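Long-range contacts in intracellular growth locus, subunit C (Francisella tularensis subsp. tularensis, PDB 2QWU), which probably acts in invasion and intracellular growth as a pathogenicity-island protein, perhaps as a tube-forming component of a type VI-like secretion system: residues A[157-162]-A[177-182]; A[72-77]-A[88-93]; A[42-47]-A[104-109]; A[95-100]-A[172-177]; A[114-119]-A[147-152]. The protein carries 2 engineered substitutions. One frame throughout, in Å; residues are numbered along the deposited sequence.

Contact 1 (A[157-162]-A[177-182])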
# COMPACT_ATOMS: atom_id res chain seq x y z
N SER A 157 3.44 15.24 -3.02
CA SER A 157 4.28 15.39 -1.84
C SER A 157 4.84 14.02 -1.46
O SER A 157 4.14 13.03 -1.60
CB SER A 157 3.46 15.96 -0.69
OG SER A 157 4.28 16.17 0.44
N ILE A 158 6.09 13.94 -1.02
CA ILE A 158 6.63 12.67 -0.61
C ILE A 158 7.58 12.86 0.53
O ILE A 158 8.30 13.87 0.62
CB ILE A 158 7.37 11.89 -1.77
CG1 ILE A 158 7.82 10.49 -1.29
CG2 ILE A 158 8.63 12.65 -2.21
CD1 ILE A 158 8.36 9.55 -2.43
N SER A 159 7.53 11.95 1.49
CA SER A 159 8.52 12.04 2.56
C SER A 159 8.95 10.62 2.86
O SER A 159 8.14 9.70 2.71
CB SER A 159 7.94 12.66 3.81
OG SER A 159 6.89 11.87 4.34
N ILE A 160 10.23 10.43 3.20
CA ILE A 160 10.72 9.09 3.53
C ILE A 160 11.43 9.26 4.84
O ILE A 160 12.41 10.01 4.95
CB ILE A 160 11.69 8.50 2.48
CG1 ILE A 160 11.02 8.46 1.11
CG2 ILE A 160 12.10 7.05 2.91
CD1 ILE A 160 11.88 7.90 -0.02
N GLU A 161 10.92 8.60 5.85
CA GLU A 161 11.49 8.76 7.19
C GLU A 161 11.95 7.48 7.80
O GLU A 161 11.22 6.47 7.76
CB GLU A 161 10.43 9.35 8.10
CG GLU A 161 9.95 10.70 7.66
CD GLU A 161 8.96 11.30 8.64
OE1 GLU A 161 8.49 10.56 9.55
OE2 GLU A 161 8.65 12.51 8.50
N PRO A 162 13.17 7.48 8.39
CA PRO A 162 13.66 6.26 9.00
C PRO A 162 12.98 6.08 10.36
O PRO A 162 12.53 7.05 10.99
CB PRO A 162 15.17 6.51 9.12
CG PRO A 162 15.26 8.01 9.25
CD PRO A 162 14.25 8.47 8.23
N ILE A 177 9.34 4.81 6.54
CA ILE A 177 7.97 5.03 6.17
C ILE A 177 7.91 6.04 5.03
O ILE A 177 8.42 7.15 5.16
CB ILE A 177 7.18 5.51 7.40
CG1 ILE A 177 7.26 4.39 8.45
CG2 ILE A 177 5.79 5.91 7.00
CD1 ILE A 177 6.27 4.47 9.62
N ILE A 178 7.32 5.64 3.90
CA ILE A 178 7.23 6.49 2.71
C ILE A 178 5.80 6.97 2.61
O ILE A 178 4.87 6.16 2.44
CB ILE A 178 7.59 5.69 1.39
CG1 ILE A 178 9.00 5.11 1.53
CG2 ILE A 178 7.40 6.53 0.19
CD1 ILE A 178 9.33 4.20 0.29
N SER A 179 5.61 8.28 2.76
CA SER A 179 4.26 8.88 2.71
C SER A 179 4.15 9.67 1.45
O SER A 179 4.93 10.58 1.25
CB SER A 179 4.00 9.85 3.90
OG SER A 179 4.20 9.17 5.14
N ILE A 180 3.17 9.34 0.62
CA ILE A 180 3.03 10.00 -0.68
C ILE A 180 1.63 10.55 -0.80
O ILE A 180 0.65 9.87 -0.46
CB ILE A 180 3.24 8.99 -1.85
CG1 ILE A 180 4.43 8.09 -1.52
CG2 ILE A 180 3.46 9.78 -3.16
CD1 ILE A 180 4.59 6.93 -2.52
N ASP A 181 1.51 11.80 -1.27
CA ASP A 181 0.19 12.42 -1.42
C ASP A 181 0.11 13.00 -2.83
O ASP A 181 1.11 13.15 -3.50
CB ASP A 181 0.01 13.60 -0.42
CG ASP A 181 0.07 13.17 1.05
OD1 ASP A 181 -0.88 12.50 1.56
OD2 ASP A 181 1.09 13.51 1.71
N GLY A 182 -1.11 13.27 -3.28
CA GLY A 182 -1.36 13.85 -4.60
C GLY A 182 -1.16 12.92 -5.78
O GLY A 182 -0.63 13.32 -6.83
O HOH W 1 7.04 9.39 5.97
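The flat groups here are peptide carbonyls: those of Ser159 and Ser179 each receive the partner's N-H in the carbonyl plane. This is an antiparallel beta hairpin, strand 157-162 against strand 173-184, and its hydrogen-bonded pairs are Ser157-Asp181, Ser159-Ser179 and Glu161-Ile177. Ser179 N reaches Ser159 O at 2.9 Å, and Ile177 N reaches Glu161 O at 2.8 Å.

One face of the sheet carries four isoleucines. Ile160 CG1 and CG2 both rest on Ile178 CG1, each at 3.9 Å, with the two side chains lying alongside and pointing the same way. Ile158 has CG1 anti to its backbone nitrogen (chi1 -176°), and from there CD1 meets Ile178 CG2 at 4.1 Å while CG1 touches Ile180 CG1. Ile103 and Glu104 of helix 97-114 pack on Ile160.

The other face is mostly polar, with Ile177 among serines and acids. Ser159 OG sits 3.6 Å from Ser179 CB, and a single water joins the two hydroxyls, 3.0 Å from Ser159 OG and 3.0 Å from Ser179 OG, while donating to Ile177 O at 2.8 Å.

Contact 2 (A[72-77]-A[88-93]). Engineered in segment 72-77: Met76 (natural residue Leu).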
# COMPACT_ATOMS: atom_id res chain seq x y z
N SER A 72 5.18 -2.85 2.91
CA SER A 72 3.91 -3.03 3.56
C SER A 72 3.10 -1.80 3.11
O SER A 72 3.68 -0.77 2.67
CB SER A 72 4.04 -2.97 5.08
OG SER A 72 4.57 -1.68 5.44
N VAL A 73 1.78 -1.93 3.13
CA VAL A 73 0.91 -0.76 2.87
C VAL A 73 0.30 -0.47 4.24
O VAL A 73 -0.47 -1.29 4.76
CB VAL A 73 -0.19 -1.05 1.85
CG1 VAL A 73 -1.03 0.19 1.68
CG2 VAL A 73 0.43 -1.44 0.52
N ILE A 74 0.68 0.66 4.82
CA ILE A 74 0.26 1.06 6.18
C ILE A 74 -1.01 1.91 6.17
O ILE A 74 -1.85 1.79 7.09
CB ILE A 74 1.41 1.85 6.88
CG1 ILE A 74 2.61 0.92 7.08
CG2 ILE A 74 1.01 2.37 8.21
CD1 ILE A 74 3.94 1.71 7.26
N ARG A 75 -1.15 2.77 5.16
CA ARG A 75 -2.34 3.58 5.04
C ARG A 75 -2.59 3.87 3.60
O ARG A 75 -1.65 3.97 2.78
CB ARG A 75 -2.18 4.92 5.74
CG ARG A 75 -1.56 4.80 7.06
CD ARG A 75 -1.21 6.18 7.61
NE ARG A 75 -2.37 7.03 7.82
CZ ARG A 75 -2.74 7.51 9.02
NH1 ARG A 75 -2.07 7.22 10.13
NH2 ARG A 75 -3.77 8.34 9.09
N MSE A 76 -3.87 3.98 3.29
CA MSE A 76 -4.21 4.36 1.95
C MSE A 76 -5.53 5.08 1.98
O MSE A 76 -6.40 4.70 2.75
CB MSE A 76 -4.34 3.15 1.02
CG MSE A 76 -4.37 3.59 -0.39
SE MSE A 76 -4.20 2.13 -1.49
CE MSE A 76 -4.23 3.02 -3.05
N SER A 77 -5.65 6.12 1.16
CA SER A 77 -6.90 6.88 1.08
C SER A 77 -7.20 7.11 -0.40
O SER A 77 -6.35 7.53 -1.19
CB SER A 77 -6.75 8.20 1.86
OG SER A 77 -7.90 9.03 1.68
N SER A 88 -3.71 9.00 -1.59
CA SER A 88 -2.51 9.15 -0.77
C SER A 88 -2.20 7.74 -0.28
O SER A 88 -3.09 6.92 -0.14
CB SER A 88 -2.71 10.14 0.41
OG SER A 88 -3.74 9.71 1.27
N ILE A 89 -0.92 7.44 -0.09
CA ILE A 89 -0.53 6.12 0.37
C ILE A 89 0.69 6.21 1.26
O ILE A 89 1.54 7.08 1.10
CB ILE A 89 -0.27 5.16 -0.87
CG1 ILE A 89 -0.10 3.71 -0.40
CG2 ILE A 89 1.03 5.57 -1.64
CD1 ILE A 89 -0.09 2.75 -1.61
N THR A 90 0.77 5.30 2.22
CA THR A 90 1.91 5.23 3.14
C THR A 90 2.44 3.80 3.08
O THR A 90 1.68 2.86 3.29
CB THR A 90 1.49 5.57 4.58
OG1 THR A 90 1.03 6.94 4.60
CG2 THR A 90 2.70 5.53 5.49
N LEU A 91 3.73 3.67 2.71
CA LEU A 91 4.35 2.36 2.56
C LEU A 91 5.50 2.18 3.54
O LEU A 91 6.18 3.14 3.86
CB LEU A 91 4.91 2.24 1.11
CG LEU A 91 3.90 2.43 -0.03
CD1 LEU A 91 4.57 2.89 -1.29
CD2 LEU A 91 3.24 1.11 -0.26
N GLY A 92 5.72 0.96 4.01
CA GLY A 92 6.83 0.68 4.90
C GLY A 92 7.83 -0.16 4.09
O GLY A 92 7.44 -1.14 3.49
N VAL A 93 9.11 0.27 4.04
CA VAL A 93 10.11 -0.49 3.32
C VAL A 93 11.33 -0.71 4.20
O VAL A 93 11.57 0.04 5.16
CB VAL A 93 10.53 0.19 1.99
CG1 VAL A 93 9.28 0.36 1.09
CG2 VAL A 93 11.14 1.60 2.29
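A classic beta bulge interrupts the hairpin of strands 71-79 and 86-96, with Ile74 and Arg75 both facing Thr90. Thr90 O takes Ile74 N at 2.9 Å and, weakly, Arg75 N at 3.4 Å; Thr90 N answers to Arg75 O at 2.8 Å. Ile74 is the extra residue, its backbone turned to a helix-like psi of -36°, and the register shifts by one between the Val73-Leu91 and Arg75-Thr90 pairs.

On one face the packing is apolar. Val73 CG2 lies beside Leu91 CD2, 3.9 Å away, both side chains pointing the same way, while Val73 and Ile89 cross at about a right angle. Met76, an engineered residue (leucine in the natural protein) present as selenomethionine, runs out fully extended with CG anti to the backbone nitrogen (chi1 -167°) and brings SE within 4.2 Å of Ile89 CD1.

On the opposite face Arg75 lies alongside Thr90, its CD 3.8 Å from Thr90 OG1. Ile74 turns toward segment 88-93 and sets CD1 3.8 Å from Gly92 N. Ser72 OG rests 3.3 Å from Gly92 CA and is hydrogen-bonded to Tyr175 OH.

The hairpin lies near the middle of the large antiparallel sheet. Ile89 and Leu91 pair with Ile180 and Ile178 of strand 173-184, Ile74 and Met76 bond to Thr22 and Val20 on the far edge of their strand, and Leu41 of strand 37-43 packs against Leu91.

Contact 3 (A[42-47]-A[104-109])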
# COMPACT_ATOMS: atom_id res chain seq x y z
N THR A 42 7.92 -0.77 -7.34
CA THR A 42 8.82 0.05 -8.12
C THR A 42 8.41 1.50 -7.97
O THR A 42 7.25 1.82 -8.11
CB THR A 42 8.78 -0.33 -9.59
OG1 THR A 42 9.10 -1.71 -9.66
CG2 THR A 42 9.85 0.50 -10.41
N ILE A 43 9.39 2.36 -7.68
CA ILE A 43 9.13 3.79 -7.54
C ILE A 43 10.09 4.59 -8.44
O ILE A 43 11.31 4.52 -8.25
CB ILE A 43 9.34 4.27 -6.07
CG1 ILE A 43 8.31 3.61 -5.15
CG2 ILE A 43 9.12 5.81 -5.99
CD1 ILE A 43 8.57 3.87 -3.68
N ALA A 44 9.52 5.35 -9.37
CA ALA A 44 10.31 6.17 -10.29
C ALA A 44 11.38 5.27 -10.94
O ALA A 44 12.53 5.67 -11.14
CB ALA A 44 10.96 7.33 -9.51
N GLY A 45 10.98 4.04 -11.24
CA GLY A 45 11.88 3.09 -11.87
C GLY A 45 12.81 2.34 -10.95
O GLY A 45 13.54 1.43 -11.40
N GLU A 46 12.84 2.68 -9.66
CA GLU A 46 13.73 1.96 -8.75
C GLU A 46 12.95 0.81 -8.16
O GLU A 46 11.88 1.00 -7.59
CB GLU A 46 14.24 2.89 -7.65
CG GLU A 46 14.89 4.17 -8.18
CD GLU A 46 16.17 3.90 -8.98
OE1 GLU A 46 16.47 4.73 -9.89
OE2 GLU A 46 16.88 2.90 -8.71
N LYS A 47 13.49 -0.39 -8.33
CA LYS A 47 12.87 -1.62 -7.80
C LYS A 47 13.29 -1.86 -6.35
O LYS A 47 14.48 -1.91 -6.03
CB LYS A 47 13.31 -2.82 -8.66
CG LYS A 47 12.63 -2.83 -9.99
CD LYS A 47 13.19 -3.87 -11.00
CE LYS A 47 12.74 -3.48 -12.43
NZ LYS A 47 12.83 -4.62 -13.42
N GLU A 104 14.71 9.39 -3.11
CA GLU A 104 14.17 10.74 -3.04
C GLU A 104 14.63 11.57 -4.23
O GLU A 104 13.85 12.34 -4.83
CB GLU A 104 14.60 11.42 -1.74
CG GLU A 104 14.02 10.87 -0.46
CD GLU A 104 14.66 11.51 0.80
OE1 GLU A 104 15.84 11.99 0.74
OE2 GLU A 104 14.01 11.51 1.86
N GLU A 105 15.91 11.43 -4.54
CA GLU A 105 16.49 12.18 -5.68
C GLU A 105 15.93 11.77 -7.01
O GLU A 105 15.75 12.60 -7.90
CB GLU A 105 18.03 12.02 -5.71
CG GLU A 105 18.73 12.80 -4.60
CD GLU A 105 20.22 12.53 -4.55
OE1 GLU A 105 20.73 11.83 -5.47
OE2 GLU A 105 20.89 12.99 -3.59
N LYS A 106 15.69 10.48 -7.19
CA LYS A 106 15.14 9.98 -8.44
C LYS A 106 13.71 10.47 -8.61
O LYS A 106 13.31 10.90 -9.69
CB LYS A 106 15.19 8.45 -8.45
CG LYS A 106 14.72 7.85 -9.77
CD LYS A 106 15.70 8.20 -10.92
CE LYS A 106 15.25 7.60 -12.26
NZ LYS A 106 15.29 6.09 -12.17
N VAL A 107 12.93 10.44 -7.53
CA VAL A 107 11.56 10.91 -7.62
C VAL A 107 11.49 12.38 -8.00
O VAL A 107 10.79 12.76 -8.93
CB VAL A 107 10.79 10.63 -6.27
CG1 VAL A 107 9.47 11.37 -6.28
CG2 VAL A 107 10.61 9.12 -6.09
N SER A 108 12.27 13.21 -7.31
CA SER A 108 12.33 14.62 -7.56
C SER A 108 12.75 14.92 -9.01
O SER A 108 12.22 15.84 -9.65
CB SER A 108 13.31 15.28 -6.56
OG SER A 108 13.29 16.70 -6.71
N SER A 109 13.70 14.17 -9.52
CA SER A 109 14.16 14.39 -10.88
C SER A 109 13.07 14.13 -11.93
O SER A 109 12.97 14.84 -12.95
CB SER A 109 15.35 13.50 -11.16
OG SER A 109 16.48 14.05 -10.47
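Lys106 NZ is gripped by two oxygens of the facing turn: it donates to Glu46 OE1 at 2.9 Å, a salt bridge, and to Ala44 O at 3.0 Å. The ammonium meets Ala44 O nearly along the C=O axis, with a C=O...N angle of 165°, whereas it finds Glu46 OE1 on the anti side of the carboxylate and 28° out of its plane. Lys106 has to fold to do this. Its chain bends at chi2 and again at chi4 (-65°), which curls the amine back so that the middle methylenes lie against the same acceptors, CG only 3.4 Å from Ala44 O.

The acceptors belong to a type I' beta turn from Ile43 to Glu46. Its two-residue corner, Ala44 and Gly45, is closed by paired backbone bonds, Ile43 N to Glu46 O and Glu46 N to Ile43 O, and Ala44 O and the Glu46 carboxylate both face Lys106. Next to the polar grip is an apolar one. Val107 CG2 meets Ile43 CG2 at 3.6 Å and Ala44 CB at 3.9 Å, while Ala44 CB also touches Lys106 CG at 3.8 Å.

The tight turn between strands 37-43 and 46-47 thus docks on the side of helix 97-114. Phe156 packs on Val107 and Met118 on Ala44, and Ala44 bonds through its backbone to Lys119, in the loop that leads from that helix to strand 120-122.

Contact 4 (A[95-100]-A[172-177])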
# COMPACT_ATOMS: atom_id res chain seq x y z
N ILE A 95 15.19 -0.53 4.05
CA ILE A 95 16.29 -0.06 3.17
C ILE A 95 17.41 0.58 3.96
O ILE A 95 17.24 0.99 5.12
CB ILE A 95 15.77 1.02 2.17
CG1 ILE A 95 15.12 2.19 2.94
CG2 ILE A 95 14.73 0.39 1.21
CD1 ILE A 95 14.63 3.36 2.06
N LYS A 96 18.56 0.70 3.30
CA LYS A 96 19.71 1.38 3.90
C LYS A 96 19.49 2.89 3.71
O LYS A 96 18.76 3.33 2.82
CB LYS A 96 21.01 0.93 3.19
CG LYS A 96 21.28 -0.56 3.41
CD LYS A 96 22.51 -1.06 2.67
CE LYS A 96 23.70 -0.31 3.15
NZ LYS A 96 25.00 -1.00 2.86
N SER A 97 20.14 3.68 4.55
CA SER A 97 20.05 5.12 4.52
C SER A 97 20.42 5.70 3.17
O SER A 97 19.80 6.64 2.69
CB SER A 97 20.98 5.69 5.61
OG SER A 97 20.92 4.87 6.77
N ASN A 98 21.44 5.14 2.52
CA ASN A 98 21.85 5.67 1.24
C ASN A 98 20.75 5.45 0.18
O ASN A 98 20.59 6.26 -0.72
CB ASN A 98 23.18 5.06 0.83
CG ASN A 98 23.16 4.49 -0.56
OD1 ASN A 98 22.64 3.39 -0.80
ND2 ASN A 98 23.72 5.23 -1.49
N VAL A 99 20.00 4.37 0.30
CA VAL A 99 18.93 4.09 -0.66
C VAL A 99 17.78 5.08 -0.48
O VAL A 99 17.12 5.45 -1.45
CB VAL A 99 18.42 2.60 -0.52
CG1 VAL A 99 17.20 2.38 -1.38
CG2 VAL A 99 19.50 1.62 -0.97
N ARG A 100 17.54 5.54 0.74
CA ARG A 100 16.48 6.51 0.95
C ARG A 100 16.78 7.78 0.15
O ARG A 100 15.93 8.35 -0.53
CB ARG A 100 16.41 6.84 2.44
CG ARG A 100 15.74 8.14 2.74
CD ARG A 100 16.38 8.69 3.97
NE ARG A 100 15.78 9.92 4.42
CZ ARG A 100 15.98 10.41 5.63
NH1 ARG A 100 16.76 9.78 6.51
NH2 ARG A 100 15.35 11.53 6.00
N GLY A 172 22.49 -3.12 8.01
CA GLY A 172 22.32 -1.68 8.05
C GLY A 172 21.01 -1.13 7.55
O GLY A 172 20.92 0.06 7.30
N MSE A 173 19.98 -1.96 7.45
CA MSE A 173 18.71 -1.42 6.93
C MSE A 173 17.74 -1.10 8.05
O MSE A 173 17.70 -1.79 9.07
CB MSE A 173 18.05 -2.44 5.97
CG MSE A 173 18.92 -2.74 4.75
SE MSE A 173 18.13 -3.84 3.55
CE MSE A 173 17.80 -5.23 4.53
N ARG A 174 16.94 -0.05 7.85
CA ARG A 174 15.93 0.31 8.83
C ARG A 174 14.55 0.33 8.17
O ARG A 174 14.44 0.48 6.95
CB ARG A 174 16.19 1.69 9.39
CG ARG A 174 17.31 1.70 10.48
CD ARG A 174 17.66 3.16 10.82
NE ARG A 174 18.67 3.19 11.87
CZ ARG A 174 19.97 2.97 11.67
NH1 ARG A 174 20.45 2.71 10.46
NH2 ARG A 174 20.80 2.98 12.72
N TYR A 175 13.53 0.18 8.99
CA TYR A 175 12.18 0.21 8.43
C TYR A 175 11.92 1.70 8.22
O TYR A 175 11.99 2.49 9.19
CB TYR A 175 11.22 -0.39 9.44
CG TYR A 175 9.80 -0.53 8.93
CD1 TYR A 175 9.51 -1.34 7.84
CD2 TYR A 175 8.74 0.05 9.63
CE1 TYR A 175 8.16 -1.58 7.44
CE2 TYR A 175 7.42 -0.18 9.27
CZ TYR A 175 7.14 -1.00 8.18
OH TYR A 175 5.82 -1.28 7.81
N HIS A 176 11.63 2.09 6.97
CA HIS A 176 11.38 3.51 6.63
C HIS A 176 9.92 3.67 6.22
O HIS A 176 9.35 2.79 5.59
CB HIS A 176 12.23 3.99 5.43
CG HIS A 176 13.69 4.26 5.74
ND1 HIS A 176 14.59 3.28 6.12
CD2 HIS A 176 14.40 5.42 5.64
CE1 HIS A 176 15.80 3.82 6.24
NE2 HIS A 176 15.71 5.11 5.96
N ILE A 177 9.34 4.81 6.54
CA ILE A 177 7.97 5.03 6.17
C ILE A 177 7.91 6.04 5.03
O ILE A 177 8.42 7.15 5.16
CB ILE A 177 7.18 5.51 7.40
CG1 ILE A 177 7.26 4.39 8.45
CG2 ILE A 177 5.79 5.91 7.00
CD1 ILE A 177 6.27 4.47 9.62
O HOH W 2 19.12 2.42 7.70
O HOH W 3 22.39 2.04 6.14
O HOH W 4 17.68 6.99 6.29
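Ile95 and His176 cross at about a right angle, and Ile95 lays its CG1 over one face of the imidazole, 3.7 Å from the ring centroid and 25° off the normal, a CH-pi contact. The rotamer allows it: chi1 of 56° puts CG1 between the backbone nitrogen and the carbonyl carbon, leaning over the ring. Arg100 comes to the same ring from the helix start. Its CB lies 4.0 Å from His176 NE2, and its guanidinium is turned 69° from the ring plane. Lys96 and Met173 pack tightly, CG to CG at 3.5 Å.

Ile95 and Arg174 form an antiparallel hydrogen-bonded pair, with Arg174 N 2.9 Å from Ile95 O. Arg174 O takes Ile95 N on one face of its plane and His176 ND1, at 2.9 Å, on the other. One water links Gly172 O to Ser97 OG and accepts from Arg174 NH1; a second links Gly172 O to Ser97 N. Glu164 forms a salt bridge with Arg174 NE.

The bond to Arg174 O places a proton on ND1 and fixes the ring's rotation. His176 NE2 lies 2.7 Å from a water, which accepts from Arg100 NH1; the nearby guanidinium would probably disfavour a second proton on the imidazole.

Contact 5 (A[114-119]-A[147-152])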
# COMPACT_ATOMS: atom_id res chain seq x y z
N SER A 114 9.02 15.67 -15.97
CA SER A 114 7.64 15.51 -16.46
C SER A 114 6.90 14.71 -15.40
O SER A 114 7.00 13.49 -15.33
CB SER A 114 7.63 14.74 -17.78
OG SER A 114 6.30 14.74 -18.31
N ALA A 115 6.14 15.41 -14.58
CA ALA A 115 5.49 14.75 -13.47
C ALA A 115 4.66 13.48 -13.67
O ALA A 115 4.75 12.56 -12.86
CB ALA A 115 4.67 15.80 -12.68
N THR A 116 3.87 13.38 -14.73
CA THR A 116 3.03 12.18 -14.84
C THR A 116 3.77 10.91 -15.21
O THR A 116 3.19 9.81 -15.21
CB THR A 116 1.89 12.40 -15.82
OG1 THR A 116 2.46 12.69 -17.11
CG2 THR A 116 1.03 13.55 -15.36
N ASP A 117 5.05 11.05 -15.53
CA ASP A 117 5.88 9.90 -15.86
C ASP A 117 6.45 9.23 -14.62
O ASP A 117 7.11 8.19 -14.75
CB ASP A 117 7.08 10.33 -16.72
CG ASP A 117 6.71 10.64 -18.17
OD1 ASP A 117 5.72 10.04 -18.68
OD2 ASP A 117 7.44 11.46 -18.79
N MSE A 118 6.25 9.81 -13.44
CA MSE A 118 6.80 9.20 -12.23
C MSE A 118 5.78 8.13 -11.77
O MSE A 118 4.78 8.44 -11.12
CB MSE A 118 7.03 10.26 -11.14
CG MSE A 118 8.06 9.88 -10.02
SE MSE A 118 7.48 8.48 -8.85
CE MSE A 118 6.16 9.37 -8.10
N LYS A 119 6.07 6.86 -12.08
CA LYS A 119 5.14 5.78 -11.72
C LYS A 119 5.50 5.01 -10.47
O LYS A 119 6.69 4.76 -10.19
CB LYS A 119 5.03 4.75 -12.86
CG LYS A 119 4.73 5.33 -14.24
CD LYS A 119 3.52 6.22 -14.27
CE LYS A 119 3.06 6.46 -15.71
NZ LYS A 119 1.86 7.37 -15.74
N GLU A 147 -1.01 0.91 -10.67
CA GLU A 147 -0.01 1.89 -11.04
C GLU A 147 -0.53 3.28 -10.68
O GLU A 147 -1.62 3.71 -11.11
CB GLU A 147 0.31 1.88 -12.53
CG GLU A 147 1.47 2.84 -12.87
CD GLU A 147 2.05 2.58 -14.26
OE1 GLU A 147 1.59 3.22 -15.22
OE2 GLU A 147 2.96 1.71 -14.41
N LEU A 148 0.24 3.96 -9.85
CA LEU A 148 -0.13 5.31 -9.41
C LEU A 148 0.86 6.32 -10.00
O LEU A 148 2.02 6.00 -10.28
CB LEU A 148 -0.04 5.40 -7.88
CG LEU A 148 -0.84 4.35 -7.06
CD1 LEU A 148 -0.37 4.38 -5.54
CD2 LEU A 148 -2.31 4.69 -7.11
N TYR A 149 0.42 7.56 -10.15
CA TYR A 149 1.32 8.58 -10.70
C TYR A 149 0.84 9.92 -10.15
O TYR A 149 -0.27 10.04 -9.67
CB TYR A 149 1.30 8.53 -12.26
CG TYR A 149 -0.02 8.85 -12.90
CD1 TYR A 149 -0.38 10.15 -13.14
CD2 TYR A 149 -0.89 7.84 -13.30
CE1 TYR A 149 -1.60 10.47 -13.77
CE2 TYR A 149 -2.09 8.11 -13.90
CZ TYR A 149 -2.44 9.43 -14.15
OH TYR A 149 -3.63 9.71 -14.78
N PRO A 150 1.68 10.96 -10.24
CA PRO A 150 1.28 12.27 -9.70
C PRO A 150 0.20 12.96 -10.50
O PRO A 150 0.21 12.91 -11.72
CB PRO A 150 2.57 13.10 -9.77
CG PRO A 150 3.67 12.05 -9.82
CD PRO A 150 3.09 10.97 -10.67
N ILE A 151 -0.70 13.63 -9.80
CA ILE A 151 -1.73 14.40 -10.48
C ILE A 151 -0.96 15.54 -11.17
O ILE A 151 -1.21 15.86 -12.35
CB ILE A 151 -2.73 15.02 -9.47
CG1 ILE A 151 -3.65 13.92 -8.91
CG2 ILE A 151 -3.54 16.10 -10.18
CD1 ILE A 151 -4.26 14.25 -7.56
N SER A 152 -0.01 16.11 -10.45
CA SER A 152 0.84 17.19 -10.96
C SER A 152 1.98 17.40 -9.98
O SER A 152 1.92 16.92 -8.86
CB SER A 152 0.03 18.48 -11.06
OG SER A 152 -0.20 19.00 -9.77
O HOH W 5 -0.13 5.22 -15.34
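With CG beside the backbone nitrogen (chi1 -51°) and a bend at chi2 (-53°), the Lys119 chain runs across Glu147 and alongside Tyr149, and its extended end brings NZ to donate to Thr116 O, 2.8 Å away. Tyr149 has CG between its backbone nitrogen and carbonyl carbon (chi1 64°), which stands the side chain up beside the lysine, with CD2 3.7 Å from Lys119 NZ. Glu147 OE1 is too far from NZ for a salt bridge, and a water spans the gap, accepting from Lys119 NZ at 3.0 Å and donating to Glu147 OE1 at 2.6 Å.

Deeper in, the Pro150 ring is wedged against two carbonyls: CD lies 3.2 Å from Ala115 O, in the 3-10 turn, and 3.1 Å from Met118 O just after it. Met118 O is buried without a hydrogen-bond partner; Tyr149 CA approaches it in a CA-H...O contact of 3.5 Å. The Met118 and Pro150 side chains cross at about a right angle, CB against CG, while Leu111 and Phe156 pack on the proline.

After helix 97-114, a short 3-10 turn thus swings the chain into strand 120-122, alongside strand 147-150, where Ile120 and Leu148 take up the antiparallel sheet pairing.

From the N terminus, contact 3 opens first, at the turn 42-47, and closes a long loop on helix 97-114. Nested inside that loop is the short hairpin of contact 2. Contact 4 opens at 95-100, before contact 3 has closed, so the two cross; it reaches on to 172-177. Within its span lies contact 5, which brings the loop after the helix to strand 147-150. Contact 1 opens after contact 5 has closed and crosses contact 4, sharing Ile177. Strands 86-96 and 173-184 are neighbours, so contacts 1, 2 and 4 run together in one sheet, while contacts 3 and 5 fasten the helix and its exit to that sheet.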